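Long-range contact in binary enterotoxin of Clostridium perfringens component a (Clostridium perfringens, PDB 5WTZ), which transfers ADP-ribose from NAD+ to actin, probably as the enzymatic component of a two-part clostridial enterotoxin: residues K16-W30 with P167-R179. Residues are numbered along the deposited sequence; the frame is centred on the assembly and turned at random.
Sequences KNSATLWAKKRKQVW and PAASYGNDEENLR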
ATOM      1  N   LYS A  16       3.235 -28.568 -14.528  1.00 48.04           N
ATOM      2  CA  LYS A  16       3.237 -28.599 -13.099  1.00 50.72           C
ATOM      3  C   LYS A  16       3.963 -29.823 -12.559  1.00 46.37           C
ATOM      4  O   LYS A  16       4.337 -29.855 -11.389  1.00 58.92           O
ATOM      5  CB  LYS A  16       1.817 -28.479 -12.606  1.00 56.48           C
ATOM      6  CG  LYS A  16       1.686 -28.554 -11.146  1.00 52.79           C
ATOM      7  CD  LYS A  16       0.550 -29.488 -11.005  1.00 63.65           C
ATOM      8  CE  LYS A  16       0.846 -30.621 -10.091  1.00 65.36           C
ATOM      9  NZ  LYS A  16      -0.431 -31.340  -9.868  1.00 76.51           N
ATOM     10  N   ASN A  17       4.224 -30.805 -13.416  1.00 48.00           N
ATOM     11  CA  ASN A  17       5.102 -31.902 -13.025  1.00 47.11           C
ATOM     12  C   ASN A  17       6.489 -31.408 -12.611  1.00 46.21           C
ATOM     13  O   ASN A  17       6.926 -31.612 -11.476  1.00 46.09           O
ATOM     14  CB  ASN A  17       5.240 -32.915 -14.158  1.00 50.84           C
ATOM     15  CG  ASN A  17       6.146 -34.082 -13.787  1.00 57.89           C
ATOM     16  OD1 ASN A  17       7.341 -34.348 -13.586  0.50 50.07           O
ATOM     17  ND2 ASN A  17       5.562 -35.086 -13.146  1.00 61.50           N
ATOM     18  N   SER A  18       7.177 -30.759 -13.541  1.00 50.99           N
ATOM     19  CA  SER A  18       8.507 -30.217 -13.264  1.00 59.97           C
ATOM     20  C   SER A  18       8.456 -29.187 -12.142  1.00 57.68           C
ATOM     21  O   SER A  18       9.386 -29.091 -11.333  1.00 47.20           O
ATOM     22  CB  SER A  18       9.098 -29.569 -14.508  1.00 61.14           C
ATOM     23  OG  SER A  18       8.477 -28.316 -14.724  1.00 63.45           O
ATOM     24  N   ALA A  19       7.368 -28.415 -12.110  1.00 53.80           N
ATOM     25  CA  ALA A  19       7.175 -27.397 -11.088  1.00 45.92           C
ATOM     26  C   ALA A  19       7.175 -28.019  -9.693  1.00 50.12           C
ATOM     27  O   ALA A  19       7.851 -27.520  -8.792  1.00 47.37           O
ATOM     28  CB  ALA A  19       5.868 -26.616 -11.334  1.00 43.26           C
ATOM     29  N   THR A  20       6.430 -29.113  -9.521  1.00 50.07           N
ATOM     30  CA  THR A  20       6.351 -29.775  -8.221  1.00 49.31           C
ATOM     31  C   THR A  20       7.681 -30.428  -7.879  1.00 49.85           C
ATOM     32  O   THR A  20       8.065 -30.477  -6.711  1.00 45.46           O
ATOM     33  CB  THR A  20       5.219 -30.850  -8.157  1.00 51.02           C
ATOM     34  OG1 THR A  20       5.366 -31.779  -9.238  1.00 51.19           O
ATOM     35  CG2 THR A  20       3.828 -30.212  -8.182  1.00 40.57           C
ATOM     36  N   LEU A  21       8.382 -30.924  -8.894  1.00 45.39           N
ATOM     37  CA  LEU A  21       9.685 -31.527  -8.665  1.00 61.54           C
ATOM     38  C   LEU A  21      10.610 -30.439  -8.147  1.00 63.03           C
ATOM     39  O   LEU A  21      11.126 -30.528  -7.026  1.00 61.49           O
ATOM     40  CB  LEU A  21      10.247 -32.153  -9.937  1.00 56.71           C
ATOM     41  CG  LEU A  21      11.393 -33.113  -9.633  1.00 57.15           C
ATOM     42  CD1 LEU A  21      10.970 -34.132  -8.574  1.00 60.75           C
ATOM     43  CD2 LEU A  21      11.891 -33.791 -10.897  1.00 52.56           C
ATOM     44  N   TRP A  22      10.790 -29.413  -8.975  1.00 59.50           N
ATOM     45  CA  TRP A  22      11.491 -28.189  -8.592  1.00 45.13           C
ATOM     46  C   TRP A  22      11.065 -27.733  -7.200  1.00 47.10           C
ATOM     47  O   TRP A  22      11.907 -27.478  -6.341  1.00 48.00           O
ATOM     48  CB  TRP A  22      11.230 -27.087  -9.617  1.00 43.83           C
ATOM     49  CG  TRP A  22      11.801 -25.755  -9.233  1.00 50.34           C
ATOM     50  CD1 TRP A  22      13.114 -25.377  -9.280  1.00 55.21           C
ATOM     51  CD2 TRP A  22      11.075 -24.619  -8.756  1.00 48.33           C
ATOM     52  NE1 TRP A  22      13.249 -24.075  -8.856  1.00 46.73           N
ATOM     53  CE2 TRP A  22      12.010 -23.587  -8.531  1.00 43.59           C
ATOM     54  CE3 TRP A  22       9.725 -24.370  -8.501  1.00 47.71           C
ATOM     55  CZ2 TRP A  22      11.639 -22.334  -8.057  1.00 39.13           C
ATOM     56  CZ3 TRP A  22       9.360 -23.121  -8.032  1.00 44.53           C
ATOM     57  CH2 TRP A  22      10.315 -22.120  -7.817  1.00 39.10           C
ATOM     58  N   ALA A  23       9.752 -27.675  -6.976  1.00 45.35           N
ATOM     59  CA  ALA A  23       9.209 -27.257  -5.693  1.00 47.37           C
ATOM     60  C   ALA A  23       9.598 -28.213  -4.583  1.00 49.33           C
ATOM     61  O   ALA A  23       9.745 -27.815  -3.433  1.00 42.77           O
ATOM     62  CB  ALA A  23       7.707 -27.156  -5.764  1.00 44.68           C
ATOM     63  N   LYS A  24       9.754 -29.482  -4.924  1.00 57.76           N
ATOM     64  CA  LYS A  24       9.832 -30.483  -3.881  1.00 57.95           C
ATOM     65  C   LYS A  24      11.132 -30.480  -3.145  1.00 56.26           C
ATOM     66  O   LYS A  24      11.167 -30.484  -1.911  1.00 47.31           O
ATOM     67  CB  LYS A  24       9.561 -31.864  -4.450  1.00 65.09           C
ATOM     68  CG  LYS A  24       8.563 -32.456  -3.546  1.00 68.68           C
ATOM     69  CD  LYS A  24       7.399 -31.521  -3.680  1.00 76.55           C
ATOM     70  CE  LYS A  24       6.406 -31.774  -2.628  1.00 89.38           C
ATOM     71  NZ  LYS A  24       6.897 -31.335  -1.283  1.00 95.78           N
ATOM     72  N   LYS A  25      12.200 -30.469  -3.917  1.00 48.19           N
ATOM     73  CA  LYS A  25      13.530 -30.406  -3.368  1.00 49.56           C
ATOM     74  C   LYS A  25      13.720 -29.151  -2.575  1.00 50.31           C
ATOM     75  O   LYS A  25      14.196 -29.186  -1.441  1.00 52.97           O
ATOM     76  CB  LYS A  25      14.534 -30.439  -4.484  1.00 61.97           C
ATOM     77  CG  LYS A  25      14.104 -31.385  -5.511  1.00 68.30           C
ATOM     78  CD  LYS A  25      14.602 -30.924  -6.812  1.00 74.42           C
ATOM     79  CE  LYS A  25      13.911 -31.700  -7.864  1.00 80.42           C
ATOM     80  NZ  LYS A  25      14.566 -31.507  -9.144  1.00 83.57           N
ATOM     81  N   ARG A  26      13.351 -28.029  -3.185  1.00 47.11           N
ATOM     82  CA  ARG A  26      13.590 -26.753  -2.546  1.00 45.69           C
ATOM     83  C   ARG A  26      12.741 -26.676  -1.284  1.00 45.01           C
ATOM     84  O   ARG A  26      13.156 -26.086  -0.299  1.00 55.07           O
ATOM     85  CB  ARG A  26      13.317 -25.579  -3.500  1.00 49.57           C
ATOM     86  CG  ARG A  26      11.872 -25.394  -3.936  1.00 45.70           C
ATOM     87  CD  ARG A  26      11.795 -24.443  -5.132  1.00 44.46           C
ATOM     88  NE  ARG A  26      12.499 -23.187  -4.887  1.00 40.73           N
ATOM     89  CZ  ARG A  26      11.953 -22.100  -4.348  1.00 44.43           C
ATOM     90  NH1 ARG A  26      10.677 -22.098  -3.987  1.00 39.59           N
ATOM     91  NH2 ARG A  26      12.688 -21.005  -4.175  1.00 43.01           N
ATOM     92  N   LYS A  27      11.580 -27.320  -1.297  1.00 45.31           N
ATOM     93  CA  LYS A  27      10.741 -27.397  -0.102  1.00 49.44           C
ATOM     94  C   LYS A  27      11.433 -28.165   1.029  1.00 52.71           C
ATOM     95  O   LYS A  27      11.532 -27.664   2.150  1.00 54.24           O
ATOM     96  CB  LYS A  27       9.402 -28.047  -0.433  1.00 43.00           C
ATOM     97  CG  LYS A  27       8.393 -27.986   0.687  1.00 54.17           C
ATOM     98  CD  LYS A  27       7.070 -28.581   0.234  1.00 52.19           C
ATOM     99  CE  LYS A  27       6.160 -28.886   1.409  1.00 52.63           C
ATOM    100  NZ  LYS A  27       5.792 -30.327   1.440  1.00 54.48           N
ATOM    101  N   GLN A  28      11.916 -29.370   0.726  1.00 54.32           N
ATOM    102  CA  GLN A  28      12.659 -30.180   1.694  1.00 57.55           C
ATOM    103  C   GLN A  28      13.886 -29.466   2.257  1.00 56.99           C
ATOM    104  O   GLN A  28      14.071 -29.398   3.474  1.00 56.24           O
ATOM    105  CB  GLN A  28      13.107 -31.497   1.066  1.00 69.74           C
ATOM    106  CG  GLN A  28      11.986 -32.446   0.703  1.00 78.25           C
ATOM    107  CD  GLN A  28      12.507 -33.719   0.065  1.00 84.79           C
ATOM    108  OE1 GLN A  28      13.604 -33.741  -0.496  1.00 82.61           O
ATOM    109  NE2 GLN A  28      11.721 -34.788   0.149  1.00 89.79           N
ATOM    110  N   VAL A  29      14.727 -28.951   1.363  1.00 51.61           N
ATOM    111  CA  VAL A  29      15.956 -28.269   1.759  1.00 53.94           C
ATOM    112  C   VAL A  29      15.660 -27.026   2.597  1.00 62.42           C
ATOM    113  O   VAL A  29      16.388 -26.717   3.547  1.00 65.13           O
ATOM    114  CB  VAL A  29      16.803 -27.860   0.529  1.00 52.97           C
ATOM    115  CG1 VAL A  29      18.043 -27.101   0.963  1.00 58.78           C
ATOM    116  CG2 VAL A  29      17.192 -29.080  -0.292  1.00 55.25           C
ATOM    117  N   TRP A  30      14.587 -26.323   2.247  1.00 59.73           N
ATOM    118  CA  TRP A  30      14.238 -25.069   2.910  1.00 59.86           C
ATOM    119  C   TRP A  30      13.857 -25.278   4.369  1.00 60.20           C
ATOM    120  O   TRP A  30      14.352 -24.579   5.253  1.00 61.74           O
ATOM    121  CB  TRP A  30      13.093 -24.374   2.169  1.00 52.36           C
ATOM    122  CG  TRP A  30      12.473 -23.239   2.906  1.00 47.04           C
ATOM    123  CD1 TRP A  30      13.111 -22.155   3.434  1.00 48.53           C
ATOM    124  CD2 TRP A  30      11.079 -23.055   3.175  1.00 40.53           C
ATOM    125  NE1 TRP A  30      12.201 -21.315   4.031  1.00 40.46           N
ATOM    126  CE2 TRP A  30      10.946 -21.843   3.881  1.00 47.21           C
ATOM    127  CE3 TRP A  30       9.934 -23.798   2.891  1.00 43.15           C
ATOM    128  CZ2 TRP A  30       9.712 -21.362   4.308  1.00 44.03           C
ATOM    129  CZ3 TRP A  30       8.710 -23.318   3.318  1.00 48.58           C
ATOM    130  CH2 TRP A  30       8.609 -22.112   4.018  1.00 37.30           C
ATOM    131  N   PRO A 167      12.285 -13.550  -1.990  1.00 33.64           N
ATOM    132  CA  PRO A 167      11.918 -14.600  -1.041  1.00 35.66           C
ATOM    133  C   PRO A 167      10.610 -15.242  -1.471  1.00 33.92           C
ATOM    134  O   PRO A 167       9.572 -14.584  -1.430  1.00 36.59           O
ATOM    135  CB  PRO A 167      11.762 -13.844   0.281  1.00 27.52           C
ATOM    136  CG  PRO A 167      12.524 -12.586   0.091  1.00 29.04           C
ATOM    137  CD  PRO A 167      12.313 -12.232  -1.346  1.00 30.90           C
ATOM    138  N   ALA A 168      10.668 -16.502  -1.885  1.00 27.51           N
ATOM    139  CA  ALA A 168       9.533 -17.177  -2.493  1.00 29.56           C
ATOM    140  C   ALA A 168       9.628 -18.664  -2.207  1.00 38.21           C
ATOM    141  O   ALA A 168      10.219 -19.414  -2.984  1.00 41.74           O
ATOM    142  CB  ALA A 168       9.502 -16.923  -3.987  1.00 24.77           C
ATOM    143  N   ALA A 169       9.057 -19.092  -1.086  1.00 33.15           N
ATOM    144  CA  ALA A 169       9.229 -20.466  -0.626  1.00 33.86           C
ATOM    145  C   ALA A 169       8.174 -21.414  -1.198  1.00 39.65           C
ATOM    146  O   ALA A 169       7.001 -21.049  -1.331  1.00 37.93           O
ATOM    147  CB  ALA A 169       9.210 -20.505   0.890  1.00 33.90           C
ATOM    148  N   SER A 170       8.604 -22.628  -1.541  1.00 39.36           N
ATOM    149  CA  SER A 170       7.698 -23.679  -2.000  1.00 33.62           C
ATOM    150  C   SER A 170       7.117 -24.385  -0.784  1.00 40.98           C
ATOM    151  O   SER A 170       7.855 -24.837   0.092  1.00 46.81           O
ATOM    152  CB  SER A 170       8.414 -24.683  -2.911  1.00 40.35           C
ATOM    153  OG  SER A 170       8.587 -24.172  -4.225  1.00 43.44           O
ATOM    154  N   TYR A 171       5.794 -24.472  -0.728  1.00 33.84           N
ATOM    155  CA  TYR A 171       5.124 -25.006   0.453  1.00 42.24           C
ATOM    156  C   TYR A 171       3.717 -25.507   0.121  1.00 44.11           C
ATOM    157  O   TYR A 171       3.217 -25.310  -0.992  1.00 41.78           O
ATOM    158  CB  TYR A 171       5.057 -23.931   1.543  1.00 39.97           C
ATOM    159  CG  TYR A 171       3.826 -23.052   1.444  1.00 40.47           C
ATOM    160  CD1 TYR A 171       3.704 -22.102   0.439  1.00 36.22           C
ATOM    161  CD2 TYR A 171       2.780 -23.186   2.352  1.00 39.48           C
ATOM    162  CE1 TYR A 171       2.577 -21.297   0.342  1.00 36.75           C
ATOM    163  CE2 TYR A 171       1.655 -22.392   2.262  1.00 38.18           C
ATOM    164  CZ  TYR A 171       1.554 -21.448   1.255  1.00 36.83           C
ATOM    165  OH  TYR A 171       0.427 -20.658   1.170  1.00 31.57           O
ATOM    166  N   GLY A 172       3.085 -26.156   1.094  1.00 50.72           N
ATOM    167  CA  GLY A 172       1.718 -26.623   0.942  1.00 52.22           C
ATOM    168  C   GLY A 172       1.527 -28.057   1.396  1.00 58.23           C
ATOM    169  O   GLY A 172       2.491 -28.723   1.787  1.00 57.36           O
ATOM    170  N   ASN A 173       0.279 -28.526   1.350  1.00 59.66           N
ATOM    171  CA  ASN A 173      -0.052 -29.914   1.674  1.00 56.88           C
ATOM    172  C   ASN A 173      -0.236 -30.737   0.412  1.00 60.03           C
ATOM    173  O   ASN A 173       0.359 -31.805   0.267  1.00 68.25           O
ATOM    174  CB  ASN A 173      -1.324 -30.004   2.521  1.00 58.87           C
ATOM    175  CG  ASN A 173      -1.230 -29.215   3.813  1.00 53.12           C
ATOM    176  OD1 ASN A 173      -2.072 -28.358   4.090  1.00 52.82           O
ATOM    177  ND2 ASN A 173      -0.210 -29.505   4.615  1.00 50.33           N
ATOM    178  N   ASP A 174      -1.090 -30.252  -0.486  1.00 58.32           N
ATOM    179  CA  ASP A 174      -1.218 -30.859  -1.803  1.00 60.00           C
ATOM    180  C   ASP A 174       0.161 -30.748  -2.430  1.00 64.42           C
ATOM    181  O   ASP A 174       0.710 -29.650  -2.587  1.00 62.69           O
ATOM    182  CB  ASP A 174      -2.301 -30.169  -2.644  1.00 57.76           C
ATOM    183  CG  ASP A 174      -2.474 -30.795  -4.027  1.00 57.76           C
ATOM    184  OD1 ASP A 174      -1.912 -31.884  -4.279  1.00 64.18           O
ATOM    185  OD2 ASP A 174      -3.185 -30.195  -4.862  1.00 57.27           O
ATOM    186  N   GLU A 175       0.725 -31.898  -2.773  1.00 66.91           N
ATOM    187  CA  GLU A 175       2.138 -31.977  -3.065  1.00 69.02           C
ATOM    188  C   GLU A 175       2.370 -32.106  -4.574  1.00 67.11           C
ATOM    189  O   GLU A 175       3.464 -31.874  -5.077  1.00 64.03           O
ATOM    190  CB  GLU A 175       2.732 -33.122  -2.268  1.00 74.65           C
ATOM    191  CG  GLU A 175       3.644 -32.597  -1.191  1.00 80.37           C
ATOM    192  CD  GLU A 175       4.510 -33.651  -0.539  1.00 90.12           C
ATOM    193  OE1 GLU A 175       4.262 -33.956   0.643  1.00 91.63           O
ATOM    194  OE2 GLU A 175       5.382 -34.206  -1.238  1.00 97.22           O
ATOM    195  N   GLU A 176       1.313 -32.469  -5.276  1.00 67.80           N
ATOM    196  CA  GLU A 176       1.101 -31.992  -6.609  1.00 65.70           C
ATOM    197  C   GLU A 176       0.471 -30.610  -6.373  1.00 58.72           C
ATOM    198  O   GLU A 176       0.098 -30.315  -5.236  1.00 63.28           O
ATOM    199  CB  GLU A 176       0.178 -32.929  -7.405  1.00 68.34           C
ATOM    200  CG  GLU A 176       0.494 -34.427  -7.300  1.00 66.89           C
ATOM    201  CD  GLU A 176       1.946 -34.748  -7.595  1.00 67.72           C
ATOM    202  OE1 GLU A 176       2.240 -35.035  -8.775  1.00 66.61           O
ATOM    203  OE2 GLU A 176       2.761 -34.734  -6.653  1.00 70.31           O
ATOM    204  N   ASN A 177       0.388 -29.741  -7.373  1.00 54.15           N
ATOM    205  CA  ASN A 177      -0.168 -28.395  -7.152  1.00 55.10           C
ATOM    206  C   ASN A 177       0.348 -27.633  -5.921  1.00 45.77           C
ATOM    207  O   ASN A 177      -0.426 -27.242  -5.051  1.00 50.00           O
ATOM    208  CB  ASN A 177      -1.701 -28.469  -7.085  1.00 60.21           C
ATOM    209  CG  ASN A 177      -2.307 -28.643  -8.439  1.00 69.95           C
ATOM    210  OD1 ASN A 177      -2.058 -29.652  -9.108  1.00 76.53           O
ATOM    211  ND2 ASN A 177      -3.099 -27.672  -8.872  1.00 67.31           N
ATOM    212  N   LEU A 178       1.659 -27.426  -5.860  1.00 42.11           N
ATOM    213  CA  LEU A 178       2.292 -26.731  -4.736  1.00 41.26           C
ATOM    214  C   LEU A 178       2.284 -25.209  -4.853  1.00 30.61           C
ATOM    215  O   LEU A 178       2.322 -24.655  -5.956  1.00 45.66           O
ATOM    216  CB  LEU A 178       3.731 -27.177  -4.608  1.00 43.44           C
ATOM    217  CG  LEU A 178       3.844 -28.510  -3.905  1.00 51.25           C
ATOM    218  CD1 LEU A 178       5.086 -29.118  -4.445  1.00 47.98           C
ATOM    219  CD2 LEU A 178       3.930 -28.326  -2.404  1.00 52.87           C
ATOM    220  N   ARG A 179       2.279 -24.541  -3.705  1.00 34.07           N
ATOM    221  CA  ARG A 179       2.171 -23.081  -3.666  1.00 30.95           C
ATOM    222  C   ARG A 179       3.504 -22.375  -3.412  1.00 36.94           C
ATOM    223  O   ARG A 179       4.487 -22.975  -2.976  1.00 35.13           O
ATOM    224  CB  ARG A 179       1.159 -22.657  -2.598  1.00 31.90           C
ATOM    225  CG  ARG A 179      -0.150 -23.408  -2.676  1.00 30.47           C
ATOM    226  CD  ARG A 179      -1.192 -22.836  -1.721  1.00 37.22           C
ATOM    227  NE  ARG A 179      -1.491 -21.441  -2.021  1.00 35.48           N
ATOM    228  CZ  ARG A 179      -2.216 -21.047  -3.062  1.00 34.94           C
ATOM    229  NH1 ARG A 179      -2.713 -21.944  -3.898  1.00 28.41           N
ATOM    230  NH2 ARG A 179      -2.443 -19.758  -3.270  1.00 31.54           N
TER
HETATM  231  O   HOH W   1      11.208 -23.191  -0.336  1.00 44.74           O
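Arg26 reaches from helix 16-30 to the carbonyl of Ala168, at the start of edge strand 168-171. The helix crosses this strand nearly perpendicularly (100° between axes, 7.3 Å apart) and also covers the hairpin loop that leads on to strand 179-182, within an ADP-ribosyltransferase exoenzyme fold and away from the NAD pocket. The Arg26 guanidinium grips Ala168 O end-on, with NH1 at 2.9 Å and NH2 at 3.2 Å, the oxygen lying in the plane of the group. One guanidinium face rests on Trp22 of the same helix, which would limit its rotation. Next in the strand, Ala169 sets CB over a face of the Trp30 indole, 3.5 Å from the centroid of the six-membered ring and 9° off its normal, a clear CH-pi contact; Trp30 NE1 is meanwhile bonded to Ala82 O. Ser170 buries the most area of any residue here. Its OG accepts from Arg26 NH1 at 3.0 Å in a fairly straight bond (163°), again in the guanidinium plane, while a water accepts from its backbone N. Its carbonyl O is buried against Lys27 CG and the Trp30 ring, with no polar partner in the model. Tyr171 and Arg179 exchange backbone hydrogen bonds, Tyr171 N to Arg179 O and the reverse, which close the hairpin at the base of the loop. Glu175 extends across Lys24 at about a right angle and forms a salt bridge, OE2 to NZ 3.2 Å. Beyond it, Thr20 turns CG2, anti to its carbonyl carbon, onto the backbone of Glu175 to Asn177. Lys16 NZ is modelled very close to Asn177 OD1, so this bond is doubtful. Leu178 finally packs CD1 against the helix, 3.5 Å from Ala23 CB and a tight 3.4 Å from Lys24 CD.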